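Local structure of lipoprotein (Leptospira interrogans serogroup Icterohaemorrhagiae serovar copenhageni, 6OE6) at residues T70-S75 against Y110-A115. The protein is of unknown function, a predicted leptospiral lipoprotein whose all-strand domain is presumably tethered to a membrane by its lipidated N-terminus. Residues are numbered along the deposited sequence; the frame is centred on the assembly and turned at random.
Sequences TYVSLS and YLLKVA
Leu74 and Leu112 face each other as a non-hydrogen-bonded pair of two antiparallel strands, 70-75 and 110-115, and illustrate how neighbouring strands share one greasy face. With its first torsion extended (chi1 -168°) and chi2 at 68°, Leu74 brings CD1 across the strand gap to 4.0 Å from CB of Leu112 and equally near CB of Tyr110. The Tyr110 side chain runs aslant to that of Leu74, its CD1 4.1 Å from Leu74 CD2, while its hydroxyl is hydrogen-bonded to the carbonyl of Ser106. Leu112 leans across in turn, its CD1 3.9 Å from CB of Val72. Beyond it Val72 and Val114 meet by their methyls, CG1 to CG2. This face is turned to strand 53-59 of the other sheet, where Tyr56 touches Val72 and Leu112 and Tyr58 touches Val114, consistent with a sandwich-like interior between the two sheets.

The reverse face carries Tyr71, Ser73, Ser75, Leu111, Lys113 and Ala115. OG of Ser73 lies alongside the first methylenes of Lys113, 3.7 Å from CB. One water ties together the Ser73 and Ser75 hydroxyls and also donates to O of Leu111, at 2.8 Å. That carbonyl additionally accepts the N-H of Ser75, so two donors grip it. A second water, 2.6 Å from Ser75 OG, reaches NZ of Lys113 by a weak bond; the lysine chain, extended beyond CG, carries its amine away from the neighbouring strand. Further along, the side chains of Tyr71 and Ala115 approach each other at their CB atoms, 4.3 Å apart, while the tyrosine ring leads away.

Six backbone bonds join the three hydrogen-bonded pairs, the straightest being Ala115 N to Tyr71 O (174°). The chemistry is thus two-sided: apolar side chains seal the strands toward the opposing sheet, whereas on the other face hydroxyls and two bound waters link Ser73, Ser75 and Lys113 beside apolar Leu111 and Ala115.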
loop_
_atom_site.group_PDB
_atom_site.type_symbol
_atom_site.label_atom_id
_atom_site.label_comp_id
_atom_site.label_asym_id
_atom_site.label_seq_id
_atom_site.Cartn_x
_atom_site.Cartn_y
_atom_site.Cartn_z
ATOM N N THR A 70 -5.910 4.498 15.155
ATOM C CA THR A 70 -5.531 4.477 13.749
ATOM C C THR A 70 -5.546 3.042 13.242
ATOM O O THR A 70 -5.108 2.122 13.940
ATOM C CB THR A 70 -4.141 5.097 13.550
ATOM O OG1 THR A 70 -4.103 6.376 14.186
ATOM C CG2 THR A 70 -3.840 5.297 12.091
ATOM N N TYR A 71 -6.077 2.844 12.037
ATOM C CA TYR A 71 -6.107 1.527 11.423
ATOM C C TYR A 71 -5.715 1.652 9.960
ATOM O O TYR A 71 -5.891 2.701 9.336
ATOM C CB TYR A 71 -7.490 0.867 11.489
ATOM C CG TYR A 71 -7.929 0.446 12.879
ATOM C CD1 TYR A 71 -7.748 -0.861 13.320
ATOM C CD2 TYR A 71 -8.530 1.350 13.735
ATOM C CE1 TYR A 71 -8.151 -1.255 14.582
ATOM C CE2 TYR A 71 -8.935 0.971 14.998
ATOM C CZ TYR A 71 -8.740 -0.334 15.418
ATOM O OH TYR A 71 -9.139 -0.724 16.674
ATOM N N VAL A 72 -5.192 0.557 9.412
ATOM C CA VAL A 72 -5.177 0.367 7.968
ATOM C C VAL A 72 -6.010 -0.860 7.655
ATOM O O VAL A 72 -6.186 -1.751 8.494
ATOM C CB VAL A 72 -3.756 0.201 7.401
ATOM C CG1 VAL A 72 -2.962 1.494 7.634
ATOM C CG2 VAL A 72 -3.059 -1.011 8.051
ATOM N N SER A 73 -6.512 -0.906 6.418
ATOM C CA SER A 73 -7.066 -2.135 5.874
ATOM C C SER A 73 -6.498 -2.340 4.482
ATOM O O SER A 73 -6.150 -1.390 3.774
ATOM C CB SER A 73 -8.594 -2.111 5.843
ATOM O OG SER A 73 -9.065 -1.312 4.785
ATOM N N LEU A 74 -6.359 -3.599 4.112
ATOM C CA LEU A 74 -6.002 -3.943 2.756
ATOM C C LEU A 74 -7.132 -4.767 2.170
ATOM O O LEU A 74 -7.689 -5.642 2.842
ATOM C CB LEU A 74 -4.682 -4.724 2.743
ATOM C CG LEU A 74 -4.046 -4.890 1.362
ATOM C CD1 LEU A 74 -3.548 -3.537 0.816
ATOM C CD2 LEU A 74 -2.825 -5.832 1.514
ATOM N N SER A 75 -7.496 -4.458 0.937
ATOM C CA SER A 75 -8.538 -5.171 0.222
ATOM C C SER A 75 -7.960 -5.722 -1.069
ATOM O O SER A 75 -7.130 -5.075 -1.706
ATOM C CB SER A 75 -9.716 -4.238 -0.121
ATOM O OG SER A 75 -10.312 -3.693 1.054
ATOM N N TYR A 110 -4.852 -4.301 -5.338
ATOM C CA TYR A 110 -5.060 -4.084 -3.909
ATOM C C TYR A 110 -5.387 -2.633 -3.623
ATOM O O TYR A 110 -4.970 -1.724 -4.352
ATOM C CB TYR A 110 -3.797 -4.457 -3.076
ATOM C CG TYR A 110 -3.503 -5.942 -3.170
ATOM C CD1 TYR A 110 -4.069 -6.820 -2.239
ATOM C CD2 TYR A 110 -2.729 -6.462 -4.213
ATOM C CE1 TYR A 110 -3.863 -8.176 -2.323
ATOM C CE2 TYR A 110 -2.498 -7.828 -4.298
ATOM C CZ TYR A 110 -3.074 -8.672 -3.333
ATOM O OH TYR A 110 -2.881 -10.030 -3.389
ATOM N N LEU A 111 -6.125 -2.437 -2.525
ATOM C CA LEU A 111 -6.564 -1.129 -2.064
ATOM C C LEU A 111 -6.192 -1.028 -0.596
ATOM O O LEU A 111 -6.670 -1.822 0.230
ATOM C CB LEU A 111 -8.079 -0.950 -2.250
ATOM C CG LEU A 111 -8.706 0.359 -1.751
ATOM C CD1 LEU A 111 -8.123 1.542 -2.528
ATOM C CD2 LEU A 111 -10.235 0.302 -1.862
ATOM N N LEU A 112 -5.366 -0.045 -0.274
ATOM C CA LEU A 112 -4.913 0.193 1.101
ATOM C C LEU A 112 -5.644 1.433 1.591
ATOM O O LEU A 112 -5.591 2.473 0.933
ATOM C CB LEU A 112 -3.399 0.412 1.124
ATOM C CG LEU A 112 -2.743 0.907 2.418
ATOM C CD1 LEU A 112 -2.988 -0.087 3.569
ATOM C CD2 LEU A 112 -1.243 1.064 2.144
ATOM N N LYS A 113 -6.350 1.315 2.715
ATOM C CA LYS A 113 -7.076 2.434 3.299
ATOM C C LYS A 113 -6.452 2.790 4.640
ATOM O O LYS A 113 -5.977 1.914 5.360
ATOM C CB LYS A 113 -8.550 2.088 3.521
ATOM C CG LYS A 113 -9.357 1.771 2.234
ATOM C CD LYS A 113 -10.778 1.444 2.594
ATOM C CE LYS A 113 -11.553 0.941 1.381
ATOM N NZ LYS A 113 -12.983 0.830 1.717
ATOM N N VAL A 114 -6.482 4.079 4.971
ATOM C CA VAL A 114 -5.992 4.574 6.256
ATOM C C VAL A 114 -7.172 5.195 6.999
ATOM O O VAL A 114 -7.883 6.037 6.441
ATOM C CB VAL A 114 -4.857 5.600 6.088
ATOM C CG1 VAL A 114 -4.457 6.155 7.488
ATOM C CG2 VAL A 114 -3.642 5.005 5.354
ATOM N N ALA A 115 -7.392 4.763 8.241
ATOM C CA ALA A 115 -8.472 5.284 9.065
ATOM C C ALA A 115 -7.896 5.963 10.296
ATOM O O ALA A 115 -6.950 5.461 10.909
ATOM C CB ALA A 115 -9.438 4.177 9.491
HETATM O O HOH W 1 -8.871 -1.666 2.032
HETATM O O HOH W 2 -12.676 -2.610 1.446
#